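Local coordinates for protein aminopeptidase N (Francisella tularensis subsp. tularensis, PDB 5DLL) that probably releases N-terminal amino acids from intracellular peptides as a zinc-dependent M1-family aminopeptidase, helping to degrade peptides left by protein breakdown, at residues D761-L766 and Y802-D807; N778-L783 and A821-N826. All coordinates share one frame; numbering follows the deposited sequence.

Both contacts lie in the all-helical C-terminal domain, within the range assigned to ARM-like repeats, and their centres are about 12 Å apart. Along the chain their segments alternate: these four helices come in the order 759-767, 777-788, 800-815 and 817-824, with the short helix 791-794 between the second and third, so that interaction 1 joins the first to the third and interaction 2 the second to the fourth. The two contacts also touch each other. Leu766 CD1 lies 3.5 Å from Leu783 CD1, and Met805 SD lies 3.7 Å from Met823 O, so consecutive helices pack together as well. The four helices thus form one continuous patch of the domain, away from the zinc and sodium sites.

Interaction 1: D761-L766 and Y802-D807; sequences DIVKGL and YAFMAD
Phe804 carries this contact, its ring reaching from helix 800-815 to Val763 and Lys764 on helix 759-767. Along the 802-807 segment, Tyr802 comes first; it serves another interface, placing its side chain against helix 835-849 and bonding through OH to His795. At Phe804, CG is anti to the backbone N (chi1 168°), which sends the ring across the gap between the helices. Its far end meets Val763, with Phe804 CZ 3.7 Å from Val763 CG1, and the two side chains cross at about a right angle. The CD1/CE1 side is taken by the extended lysine chain, which slides past the ring in the opposite direction. Lys764 CG lies 4.0 Å from Phe804 CE1, and Lys764 CE comes within 3.9 Å of Phe804 CD1. The methylenes of the solvent-exposed Lys764 therefore line this part of the ring, while Val763 is buried. Met805 turns to Ile784 of helix 777-788, which Phe804 touches too. Asp807 has its OD2 6.5 Å from Lys764 NZ, too far for an ion pair. Packing of this kind, between helices not adjacent in sequence, is consistent with the ARM-like helical array of the C-terminal domain of M1 aminopeptidases.

Interaction 2: N778-L783 and A821-N826; sequences NKVYSL and ARMARN
Met823 extends from helix 817-824 to Val780 and Tyr781 of helix 777-788, bending as it goes. From CB, which does not itself head for the other helix, CG is set beside the backbone N (chi1 -69°), and Met823 CG is the first atom to make contact, 3.7 Å from Val780 CG1. SD follows, staying close to the same methyl, with Met823 SD 4.0 Å from Val780 CG1. Further bends at chi2 and chi3 carry Met823 CE to the tyrosine, where it lies in the ring plane at the edge, 3.6 Å from Tyr781 CD1. The methionine thus covers two successive residues of the facing helix, and Leu812 of helix 800-815 touches both Val780 and Met823. This helix-on-helix packing is consistent with the ARM-like array of the C-terminal domain, joining helices with the short helix 791-794 and helix 800-815 between them in sequence. Farther out on the Tyr781 ring, OH lies over one face of the Arg822 guanidinium. The ring and guanidinium planes stand 85° apart; although Tyr781 OH comes close to Arg822 NH1, the donor geometry is too poor for a hydrogen bond. The backbone carbonyl of Met823 receives a side-chain bond: Asn826 ND2 lies 2.9 Å from Met823 O, with an N-H...O angle of 141°. On the facing helix, Asn778 O accepts from both Ser782 N and Ser782 OG, which reach it from opposite faces of the carbonyl plane.

Interaction 1: D761-L766 and Y802-D807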
loop_
_atom_site.group_PDB
_atom_site.type_symbol
_atom_site.label_atom_id
_atom_site.label_comp_id
_atom_site.label_asym_id
_atom_site.label_seq_id
_atom_site.Cartn_x
_atom_site.Cartn_y
_atom_site.Cartn_z
ATOM N N ASP A 761 -22.133 -22.073 10.069
ATOM C CA ASP A 761 -23.452 -22.400 9.519
ATOM C C ASP A 761 -23.996 -21.268 8.656
ATOM O O ASP A 761 -24.542 -21.504 7.579
ATOM C CB ASP A 761 -24.450 -22.678 10.646
ATOM C CG ASP A 761 -24.115 -23.928 11.426
ATOM O OD1 ASP A 761 -23.985 -25.002 10.798
ATOM O OD2 ASP A 761 -23.988 -23.833 12.666
ATOM N N ILE A 762 -23.842 -20.040 9.143
ATOM C CA ILE A 762 -24.351 -18.860 8.453
ATOM C C ILE A 762 -23.612 -18.659 7.136
ATOM O O ILE A 762 -24.235 -18.393 6.108
ATOM C CB ILE A 762 -24.237 -17.592 9.332
ATOM C CG1 ILE A 762 -25.166 -17.701 10.546
ATOM C CG2 ILE A 762 -24.596 -16.337 8.540
ATOM C CD1 ILE A 762 -24.749 -16.832 11.711
ATOM N N VAL A 763 -22.290 -18.799 7.176
ATOM C CA VAL A 763 -21.448 -18.657 5.982
ATOM C C VAL A 763 -21.798 -19.705 4.914
ATOM O O VAL A 763 -21.754 -19.411 3.712
ATOM C CB VAL A 763 -19.947 -18.743 6.346
ATOM C CG1 VAL A 763 -19.077 -18.796 5.096
ATOM C CG2 VAL A 763 -19.543 -17.556 7.211
ATOM N N LYS A 764 -22.150 -20.914 5.358
ATOM C CA LYS A 764 -22.575 -21.986 4.451
ATOM C C LYS A 764 -23.934 -21.703 3.818
ATOM O O LYS A 764 -24.171 -22.067 2.670
ATOM C CB LYS A 764 -22.620 -23.331 5.182
ATOM C CG LYS A 764 -21.247 -23.910 5.469
ATOM C CD LYS A 764 -21.331 -25.106 6.399
ATOM C CE LYS A 764 -20.010 -25.857 6.436
ATOM N NZ LYS A 764 -20.070 -27.056 7.313
ATOM N N GLY A 765 -24.828 -21.074 4.575
ATOM C CA GLY A 765 -26.110 -20.629 4.038
ATOM C C GLY A 765 -25.933 -19.479 3.064
ATOM O O GLY A 765 -26.750 -19.290 2.159
ATOM N N LEU A 766 -24.861 -18.710 3.255
ATOM C CA LEU A 766 -24.569 -17.555 2.408
ATOM C C LEU A 766 -24.020 -17.919 1.028
ATOM O O LEU A 766 -24.256 -17.184 0.070
ATOM C CB LEU A 766 -23.613 -16.582 3.117
ATOM C CG LEU A 766 -24.236 -15.713 4.217
ATOM C CD1 LEU A 766 -23.162 -14.908 4.936
ATOM C CD2 LEU A 766 -25.316 -14.796 3.653
ATOM N N TYR A 802 -11.436 -25.655 8.902
ATOM C CA TYR A 802 -10.394 -26.106 7.979
ATOM C C TYR A 802 -10.994 -26.964 6.879
ATOM O O TYR A 802 -10.569 -26.885 5.732
ATOM C CB TYR A 802 -9.293 -26.881 8.717
ATOM C CG TYR A 802 -8.692 -26.114 9.872
ATOM C CD1 TYR A 802 -8.176 -24.838 9.685
ATOM C CD2 TYR A 802 -8.651 -26.656 11.151
ATOM C CE1 TYR A 802 -7.642 -24.121 10.738
ATOM C CE2 TYR A 802 -8.110 -25.949 12.213
ATOM C CZ TYR A 802 -7.607 -24.682 11.998
ATOM O OH TYR A 802 -7.068 -23.970 13.039
ATOM N N ALA A 803 -11.985 -27.778 7.232
ATOM C CA ALA A 803 -12.663 -28.644 6.267
ATOM C C ALA A 803 -13.527 -27.838 5.295
ATOM O O ALA A 803 -13.562 -28.130 4.099
ATOM C CB ALA A 803 -13.505 -29.687 6.988
ATOM N N PHE A 804 -14.221 -26.832 5.806
ATOM C CA PHE A 804 -14.964 -25.910 4.951
ATOM C C PHE A 804 -14.034 -25.152 4.000
ATOM O O PHE A 804 -14.424 -24.836 2.872
ATOM C CB PHE A 804 -15.778 -24.919 5.791
ATOM C CG PHE A 804 -16.346 -23.776 4.996
ATOM C CD1 PHE A 804 -17.439 -23.968 4.162
ATOM C CD2 PHE A 804 -15.780 -22.506 5.074
ATOM C CE1 PHE A 804 -17.962 -22.917 3.423
ATOM C CE2 PHE A 804 -16.299 -21.452 4.339
ATOM C CZ PHE A 804 -17.392 -21.657 3.512
ATOM N N MET A 805 -12.814 -24.865 4.451
ATOM C CA MET A 805 -11.839 -24.166 3.620
ATOM C C MET A 805 -11.290 -25.048 2.489
ATOM O O MET A 805 -11.123 -24.572 1.366
ATOM C CB MET A 805 -10.697 -23.608 4.476
ATOM C CG MET A 805 -9.828 -22.566 3.771
ATOM S SD MET A 805 -10.706 -21.112 3.138
ATOM C CE MET A 805 -11.108 -20.232 4.644
ATOM N N ALA A 806 -11.014 -26.321 2.774
ATOM C CA ALA A 806 -10.560 -27.268 1.737
ATOM C C ALA A 806 -11.624 -27.466 0.653
ATOM O O ALA A 806 -11.306 -27.508 -0.540
ATOM C CB ALA A 806 -10.182 -28.611 2.351
ATOM N N ASP A 807 -12.881 -27.584 1.081
ATOM C CA ASP A 807 -14.005 -27.762 0.168
ATOM C C ASP A 807 -14.141 -26.570 -0.767
ATOM O O ASP A 807 -14.200 -26.729 -1.982
ATOM C CB ASP A 807 -15.314 -27.941 0.945
ATOM C CG ASP A 807 -15.355 -29.232 1.750
ATOM O OD1 ASP A 807 -14.521 -30.136 1.517
ATOM O OD2 ASP A 807 -16.237 -29.337 2.626
#

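Interaction 2: N778-L783 and A821-N826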
loop_
_atom_site.group_PDB
_atom_site.type_symbol
_atom_site.label_atom_id
_atom_site.label_comp_id
_atom_site.label_asym_id
_atom_site.label_seq_id
_atom_site.Cartn_x
_atom_site.Cartn_y
_atom_site.Cartn_z
ATOM N N ASN A 778 -14.339 -10.600 -5.567
ATOM C CA ASN A 778 -14.557 -9.661 -4.472
ATOM C C ASN A 778 -15.483 -10.249 -3.411
ATOM O O ASN A 778 -15.328 -9.978 -2.222
ATOM C CB ASN A 778 -15.130 -8.348 -5.008
ATOM C CG ASN A 778 -14.137 -7.592 -5.870
ATOM O OD1 ASN A 778 -13.080 -7.187 -5.394
ATOM N ND2 ASN A 778 -14.468 -7.408 -7.143
ATOM N N LYS A 779 -16.436 -11.062 -3.849
ATOM C CA LYS A 779 -17.363 -11.721 -2.938
ATOM C C LYS A 779 -16.689 -12.894 -2.228
ATOM O O LYS A 779 -17.072 -13.265 -1.113
ATOM C CB LYS A 779 -18.602 -12.194 -3.695
ATOM C CG LYS A 779 -19.269 -11.092 -4.503
ATOM C CD LYS A 779 -20.747 -11.354 -4.730
ATOM C CE LYS A 779 -21.399 -10.209 -5.492
ATOM N NZ LYS A 779 -22.799 -9.984 -5.048
ATOM N N VAL A 780 -15.685 -13.470 -2.878
ATOM C CA VAL A 780 -14.891 -14.540 -2.286
ATOM C C VAL A 780 -14.001 -14.004 -1.158
ATOM O O VAL A 780 -13.833 -14.671 -0.141
ATOM C CB VAL A 780 -14.034 -15.265 -3.355
ATOM C CG1 VAL A 780 -13.102 -16.285 -2.712
ATOM C CG2 VAL A 780 -14.930 -15.939 -4.390
ATOM N N TYR A 781 -13.443 -12.807 -1.333
ATOM C CA TYR A 781 -12.608 -12.187 -0.288
ATOM C C TYR A 781 -13.459 -11.719 0.887
ATOM O O TYR A 781 -13.011 -11.730 2.036
ATOM C CB TYR A 781 -11.798 -11.004 -0.837
ATOM C CG TYR A 781 -10.986 -11.313 -2.079
ATOM C CD1 TYR A 781 -10.360 -12.550 -2.246
ATOM C CD2 TYR A 781 -10.829 -10.362 -3.084
ATOM C CE1 TYR A 781 -9.618 -12.831 -3.380
ATOM C CE2 TYR A 781 -10.085 -10.635 -4.223
ATOM C CZ TYR A 781 -9.483 -11.871 -4.365
ATOM O OH TYR A 781 -8.743 -12.151 -5.490
ATOM N N SER A 782 -14.685 -11.304 0.587
ATOM C CA SER A 782 -15.633 -10.893 1.612
ATOM C C SER A 782 -16.053 -12.068 2.480
ATOM O O SER A 782 -15.818 -12.061 3.687
ATOM C CB SER A 782 -16.871 -10.260 0.974
ATOM O OG SER A 782 -16.519 -9.086 0.267
ATOM N N LEU A 783 -16.666 -13.077 1.863
ATOM C CA LEU A 783 -17.255 -14.182 2.611
ATOM C C LEU A 783 -16.212 -15.190 3.088
ATOM O O LEU A 783 -16.147 -15.498 4.279
ATOM C CB LEU A 783 -18.318 -14.900 1.776
ATOM C CG LEU A 783 -19.116 -15.967 2.538
ATOM C CD1 LEU A 783 -19.955 -15.331 3.637
ATOM C CD2 LEU A 783 -19.988 -16.771 1.588
ATOM N N ALA A 821 -6.223 -20.459 -5.171
ATOM C CA ALA A 821 -4.882 -20.509 -4.595
ATOM C C ALA A 821 -4.713 -19.525 -3.434
ATOM O O ALA A 821 -4.040 -19.838 -2.446
ATOM C CB ALA A 821 -3.844 -20.234 -5.671
ATOM N N ARG A 822 -5.310 -18.339 -3.561
ATOM C CA ARG A 822 -5.263 -17.330 -2.498
ATOM C C ARG A 822 -5.951 -17.839 -1.245
ATOM O O ARG A 822 -5.368 -17.830 -0.162
ATOM C CB ARG A 822 -5.921 -16.017 -2.935
ATOM C CG ARG A 822 -5.072 -15.162 -3.861
ATOM C CD ARG A 822 -5.533 -13.713 -3.822
ATOM N NE ARG A 822 -5.034 -12.932 -4.956
ATOM C CZ ARG A 822 -5.579 -12.909 -6.173
ATOM N NH1 ARG A 822 -6.660 -13.630 -6.467
ATOM N NH2 ARG A 822 -5.030 -12.153 -7.117
ATOM N N MET A 823 -7.187 -18.304 -1.400
ATOM C CA MET A 823 -7.953 -18.818 -0.266
ATOM C C MET A 823 -7.255 -19.986 0.404
ATOM O O MET A 823 -7.492 -20.251 1.578
ATOM C CB MET A 823 -9.362 -19.238 -0.694
ATOM C CG MET A 823 -10.267 -18.080 -1.083
ATOM S SD MET A 823 -10.236 -16.698 0.086
ATOM C CE MET A 823 -9.079 -15.587 -0.714
ATOM N N ALA A 824 -6.408 -20.684 -0.347
ATOM C CA ALA A 824 -5.633 -21.796 0.188
ATOM C C ALA A 824 -4.552 -21.339 1.167
ATOM O O ALA A 824 -4.200 -22.095 2.074
ATOM C CB ALA A 824 -5.022 -22.614 -0.942
ATOM N N ARG A 825 -4.039 -20.116 1.001
ATOM C CA ARG A 825 -3.057 -19.550 1.948
ATOM C C ARG A 825 -3.567 -19.598 3.391
ATOM O O ARG A 825 -2.772 -19.626 4.330
ATOM C CB ARG A 825 -2.677 -18.104 1.594
ATOM C CG ARG A 825 -1.979 -17.924 0.249
ATOM C CD ARG A 825 -1.027 -16.731 0.261
ATOM N NE ARG A 825 -0.885 -16.117 -1.064
ATOM C CZ ARG A 825 -1.361 -14.921 -1.428
ATOM N NH1 ARG A 825 -2.023 -14.139 -0.575
ATOM N NH2 ARG A 825 -1.163 -14.490 -2.670
ATOM N N ASN A 826 -4.891 -19.603 3.555
ATOM C CA ASN A 826 -5.532 -19.765 4.865
ATOM C C ASN A 826 -5.145 -21.040 5.617
ATOM O O ASN A 826 -5.296 -21.106 6.838
ATOM C CB ASN A 826 -7.063 -19.734 4.718
ATOM C CG ASN A 826 -7.607 -18.332 4.492
ATOM O OD1 ASN A 826 -7.382 -17.427 5.294
ATOM N ND2 ASN A 826 -8.345 -18.155 3.407
#